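Side-chain contacts in MdbA protein (Corynebacterium diphtheriae, PDB 5C00), which acts as a thiol-disulfide oxidoreductase essential for viability, pilus assembly, toxin production and virulence, probably by forming disulfide bonds in exported proteins: residues V22-S27 with T115-R120; E51-P56 with T98-A103; D91-N96 with D164-A169; P186-F189 with E194-N197. All blocks are in the same frame, centred on the assembly; numbering follows the deposited sequence. Where two conformers were deposited one is given.

Interaction 1: V22-S27 with T115-R120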
loop_
_atom_site.group_PDB
_atom_site.type_symbol
_atom_site.label_atom_id
_atom_site.label_comp_id
_atom_site.label_asym_id
_atom_site.label_seq_id
_atom_site.Cartn_x
_atom_site.Cartn_y
_atom_site.Cartn_z
ATOM N N VAL A 22 13.776 -6.773 -1.596
ATOM C CA VAL A 22 13.156 -6.399 -2.880
ATOM C C VAL A 22 14.148 -5.506 -3.577
ATOM O O VAL A 22 14.917 -4.821 -2.917
ATOM C CB VAL A 22 11.827 -5.641 -2.699
ATOM C CG1 VAL A 22 10.775 -6.547 -2.053
ATOM C CG2 VAL A 22 12.029 -4.361 -1.888
ATOM N N SER A 23 14.189 -5.569 -4.894
ATOM C CA SER A 23 15.176 -4.785 -5.619
ATOM C C SER A 23 14.559 -3.615 -6.379
ATOM O O SER A 23 15.278 -2.923 -7.111
ATOM C CB SER A 23 15.912 -5.663 -6.588
ATOM O OG SER A 23 14.984 -6.284 -7.472
ATOM N N PHE A 24 13.257 -3.390 -6.240
ATOM C CA PHE A 24 12.590 -2.297 -6.933
ATOM C C PHE A 24 12.751 -1.009 -6.160
ATOM O O PHE A 24 13.187 -1.012 -5.006
ATOM C CB PHE A 24 11.113 -2.624 -7.246
ATOM C CG PHE A 24 10.275 -3.014 -6.058
ATOM C CD1 PHE A 24 9.887 -2.069 -5.115
ATOM C CD2 PHE A 24 9.864 -4.325 -5.869
ATOM C CE1 PHE A 24 9.096 -2.420 -4.018
ATOM C CE2 PHE A 24 9.066 -4.670 -4.778
ATOM C CZ PHE A 24 8.701 -3.724 -3.852
ATOM N N THR A 25 12.391 0.099 -6.787
ATOM C CA THR A 25 12.354 1.389 -6.098
ATOM C C THR A 25 10.919 1.943 -6.224
ATOM O O THR A 25 9.949 1.223 -6.603
ATOM C CB THR A 25 13.454 2.353 -6.672
ATOM O OG1 THR A 25 13.510 3.573 -5.924
ATOM C CG2 THR A 25 13.185 2.669 -8.094
ATOM N N GLY A 26 10.742 3.217 -5.918
ATOM C CA GLY A 26 9.402 3.768 -5.946
ATOM C C GLY A 26 9.387 5.275 -5.967
ATOM O O GLY A 26 10.427 5.901 -5.872
ATOM N N SER A 27 8.194 5.840 -6.037
ATOM C CA SER A 27 8.015 7.297 -5.884
ATOM C C SER A 27 6.639 7.556 -5.345
ATOM O O SER A 27 5.836 6.611 -5.286
ATOM C CB SER A 27 8.269 8.027 -7.209
ATOM O OG SER A 27 7.348 7.631 -8.221
ATOM N N THR A 115 11.495 -1.256 3.554
ATOM C CA THR A 115 10.639 -1.094 4.736
ATOM C C THR A 115 9.159 -0.937 4.354
ATOM O O THR A 115 8.278 -1.628 4.876
ATOM C CB THR A 115 11.146 0.120 5.566
ATOM O OG1 THR A 115 12.473 -0.182 6.003
ATOM C CG2 THR A 115 10.312 0.321 6.781
ATOM N N TYR A 116 8.895 -0.066 3.375
ATOM C CA TYR A 116 7.543 0.146 2.885
ATOM C C TYR A 116 6.908 -1.165 2.460
ATOM O O TYR A 116 5.802 -1.530 2.898
ATOM C CB TYR A 116 7.513 1.110 1.724
ATOM C CG TYR A 116 6.145 1.157 1.121
ATOM C CD1 TYR A 116 5.093 1.803 1.775
ATOM C CD2 TYR A 116 5.853 0.460 -0.030
ATOM C CE1 TYR A 116 3.815 1.776 1.263
ATOM C CE2 TYR A 116 4.572 0.409 -0.523
ATOM C CZ TYR A 116 3.569 1.070 0.148
ATOM O OH TYR A 116 2.322 1.048 -0.365
ATOM N N TRP A 117 7.610 -1.893 1.617
ATOM C CA TRP A 117 7.018 -3.136 1.126
ATOM C C TRP A 117 6.652 -4.117 2.254
ATOM O O TRP A 117 5.563 -4.716 2.291
ATOM C CB TRP A 117 7.996 -3.784 0.166
ATOM C CG TRP A 117 7.522 -5.070 -0.259
ATOM C CD1 TRP A 117 7.954 -6.256 0.160
ATOM C CD2 TRP A 117 6.453 -5.309 -1.158
ATOM N NE1 TRP A 117 7.230 -7.260 -0.433
ATOM C CE2 TRP A 117 6.316 -6.701 -1.264
ATOM C CE3 TRP A 117 5.607 -4.477 -1.914
ATOM C CZ2 TRP A 117 5.355 -7.293 -2.067
ATOM C CZ3 TRP A 117 4.644 -5.075 -2.727
ATOM C CH2 TRP A 117 4.546 -6.467 -2.796
ATOM N N ASN A 118 7.591 -4.302 3.175
ATOM C CA ASN A 118 7.341 -5.222 4.277
ATOM C C ASN A 118 6.296 -4.721 5.260
ATOM O O ASN A 118 5.563 -5.519 5.836
ATOM C CB ASN A 118 8.652 -5.537 4.979
ATOM C CG ASN A 118 9.497 -6.505 4.161
ATOM O OD1 ASN A 118 9.186 -7.699 4.083
ATOM N ND2 ASN A 118 10.498 -5.976 3.473
ATOM N N TYR A 119 6.217 -3.405 5.420
ATOM C CA TYR A 119 5.232 -2.780 6.285
ATOM C C TYR A 119 3.846 -2.946 5.717
ATOM O O TYR A 119 2.939 -3.395 6.409
ATOM C CB TYR A 119 5.558 -1.322 6.464
ATOM C CG TYR A 119 4.768 -0.619 7.511
ATOM C CD1 TYR A 119 4.837 -0.998 8.826
ATOM C CD2 TYR A 119 3.980 0.438 7.201
ATOM C CE1 TYR A 119 4.150 -0.332 9.822
ATOM C CE2 TYR A 119 3.268 1.107 8.202
ATOM C CZ TYR A 119 3.385 0.752 9.505
ATOM O OH TYR A 119 2.702 1.463 10.494
ATOM N N ARG A 120 3.675 -2.696 4.424
ATOM C CA ARG A 120 2.389 -2.947 3.741
ATOM C C ARG A 120 1.949 -4.400 3.914
ATOM O O ARG A 120 0.767 -4.659 4.232
ATOM C CB ARG A 120 2.507 -2.609 2.235
ATOM C CG ARG A 120 1.341 -3.121 1.380
ATOM C CD ARG A 120 1.493 -2.696 -0.079
ATOM N NE ARG A 120 0.429 -3.287 -0.901
ATOM C CZ ARG A 120 0.452 -4.536 -1.395
ATOM N NH1 ARG A 120 1.464 -5.337 -1.138
ATOM N NH2 ARG A 120 -0.571 -5.016 -2.127
#
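The indole NE1 of Trp117 donates its hydrogen to Glu20 OE1, close ahead of Val22 in the chain, and this bond helps fix the rotation of a large flat side chain whose meeting with Val22 and Phe24 is otherwise wholly apolar. Both partners come to the same face of the indole and divide it between them. Over the five-membered ring lies a methyl group of Val22: CG1 sits 4.0 Å from the ring centroid and 28° off the normal, a CH-pi contact, and comes within 3.6 Å of Trp117 CD1. The six-membered ring receives the rim of Phe24 instead. The two aromatic planes stand at 82° in an offset edge-to-face pair, their centroids 5.6 Å apart, and Phe24 CZ approaches Trp117 CE3 to 3.7 Å. Trp117 holds CG anti to the backbone N (chi1 175°), which carries the indole off the helix toward Val22 and Phe24. Within the 22-27 segment, Val22 CB also lies over a face of the Phe24 ring, so the three side chains form one compact cluster. Leu35 of strand 32-36 and Thr70 of helix 56-74 touch both aromatic residues. The case illustrates how a tryptophan can offer an incoming chain an apolar face to pack on, alongside hydrogen bonds such as that of Val22 N to Glu114 OE2: here the residues leading into edge strand 25-29 of the thioredoxin-fold sheet are joined to helix 113-125, which probably belongs to the helical insertion characteristic of DsbA-family proteins.

Interaction 2: E51-P56 with T98-A103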
loop_
_atom_site.group_PDB
_atom_site.type_symbol
_atom_site.label_atom_id
_atom_site.label_comp_id
_atom_site.label_asym_id
_atom_site.label_seq_id
_atom_site.Cartn_x
_atom_site.Cartn_y
_atom_site.Cartn_z
ATOM N N GLU A 51 -6.582 -0.349 -3.325
ATOM C CA GLU A 51 -6.795 -1.163 -2.145
ATOM C C GLU A 51 -7.068 -0.282 -0.953
ATOM O O GLU A 51 -6.859 0.946 -0.973
ATOM C CB GLU A 51 -5.639 -2.160 -1.898
ATOM C CG GLU A 51 -4.311 -1.559 -1.707
ATOM C CD GLU A 51 -3.089 -2.556 -1.684
ATOM O OE1 GLU A 51 -2.002 -2.014 -1.547
ATOM O OE2 GLU A 51 -3.196 -3.805 -1.854
ATOM N N ASP A 52 -7.562 -0.931 0.085
ATOM C CA ASP A 52 -7.864 -0.270 1.389
ATOM C C ASP A 52 -7.296 -1.197 2.486
ATOM O O ASP A 52 -7.508 -2.420 2.455
ATOM C CB ASP A 52 -9.374 -0.030 1.433
ATOM C CG ASP A 52 -9.867 0.660 2.725
ATOM O OD1 ASP A 52 -9.541 0.218 3.847
ATOM O OD2 ASP A 52 -10.653 1.615 2.603
ATOM N N PHE A 53 -6.599 -0.636 3.459
ATOM C CA PHE A 53 -5.987 -1.451 4.521
ATOM C C PHE A 53 -6.999 -2.144 5.473
ATOM O O PHE A 53 -6.590 -3.001 6.260
ATOM C CB PHE A 53 -4.999 -0.661 5.308
ATOM C CG PHE A 53 -3.652 -0.540 4.642
ATOM C CD1 PHE A 53 -2.743 -1.604 4.719
ATOM C CD2 PHE A 53 -3.284 0.617 3.955
ATOM C CE1 PHE A 53 -1.507 -1.529 4.130
ATOM C CE2 PHE A 53 -2.049 0.670 3.344
ATOM C CZ PHE A 53 -1.155 -0.370 3.449
ATOM N N SER A 54 -8.294 -1.835 5.382
ATOM C CA SER A 54 -9.278 -2.557 6.181
ATOM C C SER A 54 -10.054 -3.589 5.359
ATOM O O SER A 54 -11.017 -4.169 5.857
ATOM C CB SER A 54 -10.258 -1.597 6.842
ATOM O OG SER A 54 -9.526 -0.694 7.651
ATOM N N CYS A 55 -9.658 -3.788 4.119
ATOM C CA CYS A 55 -10.382 -4.658 3.193
ATOM C C CYS A 55 -9.864 -6.108 3.232
ATOM O O CYS A 55 -8.734 -6.370 2.855
ATOM C CB CYS A 55 -10.239 -4.041 1.816
ATOM S SG CYS A 55 -10.857 -5.052 0.487
ATOM N N PRO A 56 -10.698 -7.055 3.695
ATOM C CA PRO A 56 -10.215 -8.430 3.836
ATOM C C PRO A 56 -9.901 -9.065 2.503
ATOM O O PRO A 56 -8.963 -9.839 2.402
ATOM C CB PRO A 56 -11.363 -9.193 4.540
ATOM C CG PRO A 56 -12.476 -8.226 4.688
ATOM C CD PRO A 56 -12.004 -6.836 4.335
ATOM N N THR A 98 -7.552 4.874 7.417
ATOM C CA THR A 98 -6.719 6.092 7.381
ATOM C C THR A 98 -5.458 5.957 8.202
ATOM O O THR A 98 -4.388 6.367 7.761
ATOM C CB THR A 98 -7.495 7.347 7.800
ATOM O OG1 THR A 98 -8.626 7.495 6.942
ATOM C CG2 THR A 98 -6.563 8.616 7.682
ATOM N N LYS A 99 -5.572 5.436 9.415
ATOM C CA LYS A 99 -4.381 5.251 10.261
ATOM C C LYS A 99 -3.315 4.356 9.604
ATOM O O LYS A 99 -2.116 4.704 9.542
ATOM C CB LYS A 99 -4.780 4.727 11.631
ATOM C CG LYS A 99 -5.411 5.769 12.515
ATOM C CD LYS A 99 -5.829 5.163 13.856
ATOM C CE LYS A 99 -6.233 6.270 14.834
ATOM N NZ LYS A 99 -7.525 6.893 14.470
ATOM N N ALA A 100 -3.741 3.222 9.063
ATOM C CA ALA A 100 -2.851 2.277 8.403
ATOM C C ALA A 100 -2.302 2.893 7.112
ATOM O O ALA A 100 -1.101 2.829 6.824
ATOM C CB ALA A 100 -3.634 1.001 8.099
ATOM N N GLY A 101 -3.193 3.491 6.322
ATOM C CA GLY A 101 -2.824 4.036 5.031
ATOM C C GLY A 101 -1.888 5.214 5.186
ATOM O O GLY A 101 -0.899 5.325 4.470
ATOM N N ALA A 102 -2.143 6.071 6.162
ATOM C CA ALA A 102 -1.268 7.222 6.352
ATOM C C ALA A 102 0.092 6.826 6.981
ATOM O O ALA A 102 1.110 7.455 6.678
ATOM C CB ALA A 102 -1.959 8.239 7.198
ATOM N N ALA A 103 0.122 5.775 7.804
ATOM C CA ALA A 103 1.393 5.238 8.348
ATOM C C ALA A 103 2.268 4.679 7.215
ATOM O O ALA A 103 3.437 5.021 7.081
ATOM C CB ALA A 103 1.134 4.180 9.393
#
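With CG anti to the carbonyl carbon (chi1 -81°) and the ring turned roughly across the chain (chi2 -80°), Phe53 lays its side chain against Ala100 and Gly101 of the facing helix. The tightest touch is between methylene and methyl, Phe53 CB to Ala100 CB at 3.5 Å. Farther out, the ring packs directly on the helix backbone, Phe53 CD2 coming within 3.6 Å of Gly101 CA. The carbonyl oxygen of Ala100 lies over one face of that ring. The loop bearing Phe53 is itself braced: Ser54 N donates to the anti lone pair of Asp52 OD1 (2.9 Å, 166° at the hydrogen), an Asx turn, and Cys55 N bonds Asp52 O at 3.0 Å to close a type I beta turn. This shapes the approach to Cys55, the N-cap of helix 56-74 and the first cysteine of a CxxC pattern consistent with a thioredoxin-type redox site. Asp52 OD2 is held by Leu88 N, and Ser54 OG by Ser97 and Asn96. Phe53 thus leads from the end of strand 45-52 into the helices, packing on Ala100 and Gly101 of helix 96-109, with Leu123 and Met124 of helix 113-125 also touching its side chain and Phe139 of helix 136-145 packing on Ala100.

Interaction 3: D91-N96 with D164-A169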
loop_
_atom_site.group_PDB
_atom_site.type_symbol
_atom_site.label_atom_id
_atom_site.label_comp_id
_atom_site.label_asym_id
_atom_site.label_seq_id
_atom_site.Cartn_x
_atom_site.Cartn_y
_atom_site.Cartn_z
ATOM N N ASP A 91 -17.019 6.978 5.463
ATOM C CA ASP A 91 -17.018 8.438 5.376
ATOM C C ASP A 91 -16.250 9.179 6.508
ATOM O O ASP A 91 -16.289 10.396 6.569
ATOM C CB ASP A 91 -18.467 9.004 5.262
ATOM C CG ASP A 91 -19.132 8.718 3.880
ATOM O OD1 ASP A 91 -18.508 8.980 2.817
ATOM O OD2 ASP A 91 -20.292 8.253 3.863
ATOM N N GLY A 92 -15.598 8.461 7.419
ATOM C CA GLY A 92 -14.795 9.109 8.452
ATOM C C GLY A 92 -13.408 9.350 7.889
ATOM O O GLY A 92 -13.030 8.760 6.872
ATOM N N ASP A 93 -12.674 10.266 8.498
ATOM C CA ASP A 93 -11.355 10.575 8.036
ATOM C C ASP A 93 -10.252 10.132 8.995
ATOM O O ASP A 93 -9.133 10.540 8.827
ATOM C CB ASP A 93 -11.236 12.073 7.664
ATOM C CG ASP A 93 -11.180 12.973 8.854
ATOM O OD1 ASP A 93 -11.356 12.469 9.981
ATOM O OD2 ASP A 93 -10.931 14.193 8.671
ATOM N N ASP A 94 -10.544 9.299 9.984
ATOM C CA ASP A 94 -9.489 8.873 10.916
ATOM C C ASP A 94 -9.772 7.501 11.561
ATOM O O ASP A 94 -9.493 7.301 12.744
ATOM C CB ASP A 94 -9.248 9.953 11.972
ATOM C CG ASP A 94 -7.939 9.793 12.710
ATOM O OD1 ASP A 94 -7.043 9.053 12.311
ATOM O OD2 ASP A 94 -7.761 10.469 13.707
ATOM N N GLY A 95 -10.266 6.564 10.766
ATOM C CA GLY A 95 -10.371 5.198 11.244
ATOM C C GLY A 95 -9.202 4.351 10.859
ATOM O O GLY A 95 -8.143 4.820 10.524
ATOM N N ASN A 96 -9.398 3.047 10.942
ATOM C CA ASN A 96 -8.305 2.146 10.751
ATOM C C ASN A 96 -7.726 2.302 9.349
ATOM O O ASN A 96 -6.556 2.235 9.194
ATOM C CB ASN A 96 -8.793 0.717 10.912
ATOM C CG ASN A 96 -7.672 -0.274 10.848
ATOM O OD1 ASN A 96 -6.911 -0.412 11.809
ATOM N ND2 ASN A 96 -7.515 -0.937 9.718
ATOM N N ASP A 164 -2.311 14.517 3.740
ATOM C CA ASP A 164 -2.049 14.126 2.361
ATOM C C ASP A 164 -2.620 12.764 1.995
ATOM O O ASP A 164 -3.180 12.565 0.895
ATOM C CB ASP A 164 -0.585 14.187 2.053
ATOM C CG ASP A 164 -0.141 15.587 1.673
ATOM O OD1 ASP A 164 -0.988 16.418 1.399
ATOM O OD2 ASP A 164 1.058 15.834 1.655
ATOM N N PHE A 165 -2.579 11.837 2.924
ATOM C CA PHE A 165 -3.227 10.564 2.670
ATOM C C PHE A 165 -4.730 10.742 2.323
ATOM O O PHE A 165 -5.217 10.149 1.395
ATOM C CB PHE A 165 -3.124 9.649 3.859
ATOM C CG PHE A 165 -3.877 8.392 3.648
ATOM C CD1 PHE A 165 -3.290 7.350 2.925
ATOM C CD2 PHE A 165 -5.128 8.258 4.131
ATOM C CE1 PHE A 165 -4.005 6.206 2.662
ATOM C CE2 PHE A 165 -5.835 7.105 3.896
ATOM C CZ PHE A 165 -5.269 6.099 3.143
ATOM N N ARG A 166 -5.436 11.533 3.117
ATOM C CA ARG A 166 -6.867 11.815 2.849
ATOM C C ARG A 166 -7.060 12.471 1.484
ATOM O O ARG A 166 -7.987 12.144 0.770
ATOM C CB ARG A 166 -7.407 12.753 3.908
ATOM C CG ARG A 166 -7.530 12.166 5.291
ATOM C CD ARG A 166 -7.823 13.260 6.326
ATOM N NE ARG A 166 -7.762 12.647 7.669
ATOM C CZ ARG A 166 -7.147 13.122 8.733
ATOM N NH1 ARG A 166 -6.498 14.293 8.711
ATOM N NH2 ARG A 166 -7.201 12.409 9.861
ATOM N N LYS A 167 -6.211 13.438 1.134
ATOM C CA LYS A 167 -6.293 14.066 -0.193
ATOM C C LYS A 167 -6.084 13.028 -1.293
ATOM O O LYS A 167 -6.841 13.000 -2.308
ATOM C CB LYS A 167 -5.292 15.221 -0.295
ATOM C CG LYS A 167 -4.803 15.607 -1.681
ATOM C CD LYS A 167 -3.879 16.828 -1.564
ATOM C CE LYS A 167 -2.695 16.778 -2.518
ATOM N NZ LYS A 167 -1.379 16.915 -1.805
ATOM N N PHE A 168 -5.092 12.147 -1.101
ATOM C CA PHE A 168 -4.848 11.064 -2.059
ATOM C C PHE A 168 -6.023 10.087 -2.128
ATOM O O PHE A 168 -6.424 9.631 -3.211
ATOM C CB PHE A 168 -3.603 10.282 -1.694
ATOM C CG PHE A 168 -2.315 11.042 -1.874
ATOM C CD1 PHE A 168 -2.305 12.373 -2.294
ATOM C CD2 PHE A 168 -1.123 10.434 -1.569
ATOM C CE1 PHE A 168 -1.105 13.039 -2.424
ATOM C CE2 PHE A 168 0.071 11.093 -1.703
ATOM C CZ PHE A 168 0.069 12.413 -2.114
ATOM N N ALA A 169 -6.527 9.740 -0.971
ATOM C CA ALA A 169 -7.632 8.794 -0.915
ATOM C C ALA A 169 -8.853 9.363 -1.658
ATOM O O ALA A 169 -9.507 8.649 -2.423
ATOM C CB ALA A 169 -7.976 8.461 0.531
#
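Asp93 O is the firmly held point of this contact, because Arg166 grips it side-on with two nitrogens. Arg166 NE reaches Asp93 O at 2.8 Å, in the carbonyl plane and on a lone pair, with 151° at the hydrogen. The second donor, Arg166 NH2, stands 2.9 Å from Asp93 O but lies 36° above the carbonyl plane, off the lone pairs, so its bond is less well directed. Both bonds stay close to the guanidinium plane. The extended stretch of Arg166 from CG to NE carries this group from the helix to the loop. Around the grip things are looser. The Asp93 carboxylate is stacked over one face of the guanidinium with planes 28° apart, and its OD2 lies 3.7 Å from Arg166 NE; this long salt bridge rests on charge alone, since no N-H points at the oxygen. Asp94 merely grazes the guanidinium edge, its CB 3.8 Å from Arg166 NH2. Its carboxylate is turned to other cations, OD1 forming salt bridges with Lys162 and Lys99. As an example of an arginine clasping a backbone carbonyl at a surface, the contact ties the loop between strand 78-85 and helix 96-109 to helix 162-180, whose neighbouring Phe165 packs on Thr98, Ala102 and Leu105 of helix 96-109.

Interaction 4: P186-F189 with E194-N197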
loop_
_atom_site.group_PDB
_atom_site.type_symbol
_atom_site.label_atom_id
_atom_site.label_comp_id
_atom_site.label_asym_id
_atom_site.label_seq_id
_atom_site.Cartn_x
_atom_site.Cartn_y
_atom_site.Cartn_z
ATOM N N PRO A 186 -10.459 -5.049 -3.625
ATOM C CA PRO A 186 -9.436 -4.569 -4.541
ATOM C C PRO A 186 -9.951 -4.354 -5.968
ATOM O O PRO A 186 -10.899 -5.015 -6.396
ATOM C CB PRO A 186 -8.435 -5.688 -4.582
ATOM C CG PRO A 186 -9.246 -6.937 -4.388
ATOM C CD PRO A 186 -10.329 -6.511 -3.417
ATOM N N ARG A 187 -9.276 -3.467 -6.697
ATOM C CA ARG A 187 -9.531 -3.289 -8.120
ATOM C C ARG A 187 -8.194 -3.149 -8.842
ATOM O O ARG A 187 -7.292 -2.501 -8.341
ATOM C CB ARG A 187 -10.351 -2.004 -8.386
ATOM C CG ARG A 187 -11.588 -1.800 -7.515
ATOM C CD ARG A 187 -12.762 -2.668 -7.876
ATOM N NE ARG A 187 -13.368 -2.181 -9.101
ATOM C CZ ARG A 187 -14.207 -1.142 -9.210
ATOM N NH1 ARG A 187 -14.713 -0.534 -8.149
ATOM N NH2 ARG A 187 -14.583 -0.757 -10.408
ATOM N N VAL A 188 -8.084 -3.721 -10.027
ATOM C CA VAL A 188 -6.867 -3.616 -10.805
ATOM C C VAL A 188 -7.203 -3.181 -12.246
ATOM O O VAL A 188 -8.145 -3.685 -12.845
ATOM C CB VAL A 188 -6.164 -4.968 -10.842
ATOM C CG1 VAL A 188 -4.989 -4.950 -11.821
ATOM C CG2 VAL A 188 -5.736 -5.399 -9.429
ATOM N N PHE A 189 -6.436 -2.256 -12.769
ATOM C CA PHE A 189 -6.534 -1.827 -14.162
ATOM C C PHE A 189 -5.167 -1.988 -14.785
ATOM O O PHE A 189 -4.112 -1.696 -14.136
ATOM C CB PHE A 189 -6.919 -0.322 -14.230
ATOM C CG PHE A 189 -8.308 0.000 -13.702
ATOM C CD1 PHE A 189 -8.584 -0.017 -12.353
ATOM C CD2 PHE A 189 -9.330 0.384 -14.572
ATOM C CE1 PHE A 189 -9.855 0.292 -11.858
ATOM C CE2 PHE A 189 -10.571 0.715 -14.097
ATOM C CZ PHE A 189 -10.858 0.633 -12.748
ATOM N N GLU A 194 -9.928 -2.201 -16.853
ATOM C CA GLU A 194 -10.120 -2.920 -15.630
ATOM C C GLU A 194 -10.022 -4.427 -15.863
ATOM O O GLU A 194 -10.555 -4.953 -16.847
ATOM C CB GLU A 194 -11.467 -2.575 -14.968
ATOM C CG GLU A 194 -11.530 -3.198 -13.572
ATOM C CD GLU A 194 -12.687 -2.765 -12.686
ATOM O OE1 GLU A 194 -13.498 -1.900 -13.061
ATOM O OE2 GLU A 194 -12.760 -3.301 -11.572
ATOM N N VAL A 195 -9.362 -5.108 -14.937
ATOM C CA VAL A 195 -9.395 -6.565 -14.809
ATOM C C VAL A 195 -10.608 -6.997 -13.991
ATOM O O VAL A 195 -10.603 -6.997 -12.741
ATOM C CB VAL A 195 -8.065 -7.121 -14.201
ATOM C CG1 VAL A 195 -8.061 -8.654 -14.187
ATOM C CG2 VAL A 195 -6.862 -6.604 -14.974
ATOM N N LYS A 196 -11.696 -7.369 -14.687
ATOM C CA LYS A 196 -12.923 -7.819 -14.017
ATOM C C LYS A 196 -12.956 -9.295 -13.768
ATOM O O LYS A 196 -13.523 -9.765 -12.782
ATOM C CB LYS A 196 -14.175 -7.411 -14.818
ATOM C CG LYS A 196 -14.260 -5.907 -14.997
ATOM C CD LYS A 196 -15.461 -5.491 -15.813
ATOM C CE LYS A 196 -15.553 -3.965 -15.900
ATOM N NZ LYS A 196 -16.781 -3.496 -16.640
ATOM N N ASN A 197 -12.396 -10.037 -14.700
ATOM C CA ASN A 197 -12.428 -11.473 -14.657
ATOM C C ASN A 197 -11.014 -12.027 -14.441
ATOM O O ASN A 197 -10.056 -11.451 -14.943
ATOM C CB ASN A 197 -12.962 -11.965 -15.982
ATOM C CG ASN A 197 -14.427 -11.647 -16.149
ATOM O OD1 ASN A 197 -15.242 -12.342 -15.591
ATOM N ND2 ASN A 197 -14.754 -10.578 -16.882
HETATM O O HOH W 1 -10.703 -4.946 -10.827
#
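Phe189 and Glu194 face each other as an antiparallel, non-hydrogen-bonded pair with CA atoms 4.0 Å apart, and one step along Val195 N donates to Val188 O at 2.8 Å. On the side carrying Phe189 and Glu194, the glutamate lies across the aromatic ring. Glu194 CB sits over the face, 3.9 Å from the Phe189 centroid, in a CH-pi contact, and the extended remainder of the chain runs on to Arg187. That arginine bends back at chi2 and chi3 (-75° and -74°), which lets it present two nitrogens side-on. Arg187 NE meets Glu194 OE2 at 2.8 Å and Arg187 NH2 meets Glu194 OE1 at 3.1 Å. Both bonds are nearly straight and syn, in the guanidinium plane but somewhat out of that of the carboxylate, the two planes being turned 27° apart. Arg187 NH1 hydrogen-bonds Ser182 O and Ser184 OG, and NH2 has a second partner in Gly180 O, tying the hairpin to the end of helix 162-180 and the loop that follows it. A water accepts from Val188 N at 3.0 Å and also bonds Glu194 OE2 and Val195 O. Val188 CG1 and Val195 CG2, 4.0 Å apart, lie side by side, both residues touching Trp202. This is the terminal beta hairpin of a thioredoxin fold, entered through Pro186, whose preceding cis peptide and contact with Cys58 match the cis-proline loop beside the CxxC site in this family.

Overall arrangement
Along the chain, interaction 2 is nested within the loop closed by interaction 1, interaction 3 alternates with both, and interaction 4 comes after all of them. Interactions 1, 2 and 4 reach the same mixed sheet: its edge strand 25-29, the inner strand 45-52, and the hairpin beginning with strand 187-190. Interactions 2 and 3 are closest, their centres about 9 Å apart, with Thr98 packing on Asp93 and Gly101 on Phe165; interactions 1 and 2, about 16 Å apart, are linked through Arg120 and Glu51. Cys55 of interaction 2 touches Pro186 of interaction 4, joining two sides of the probable redox site, while interactions 1 and 3 lie on opposite sides of the chain's centre.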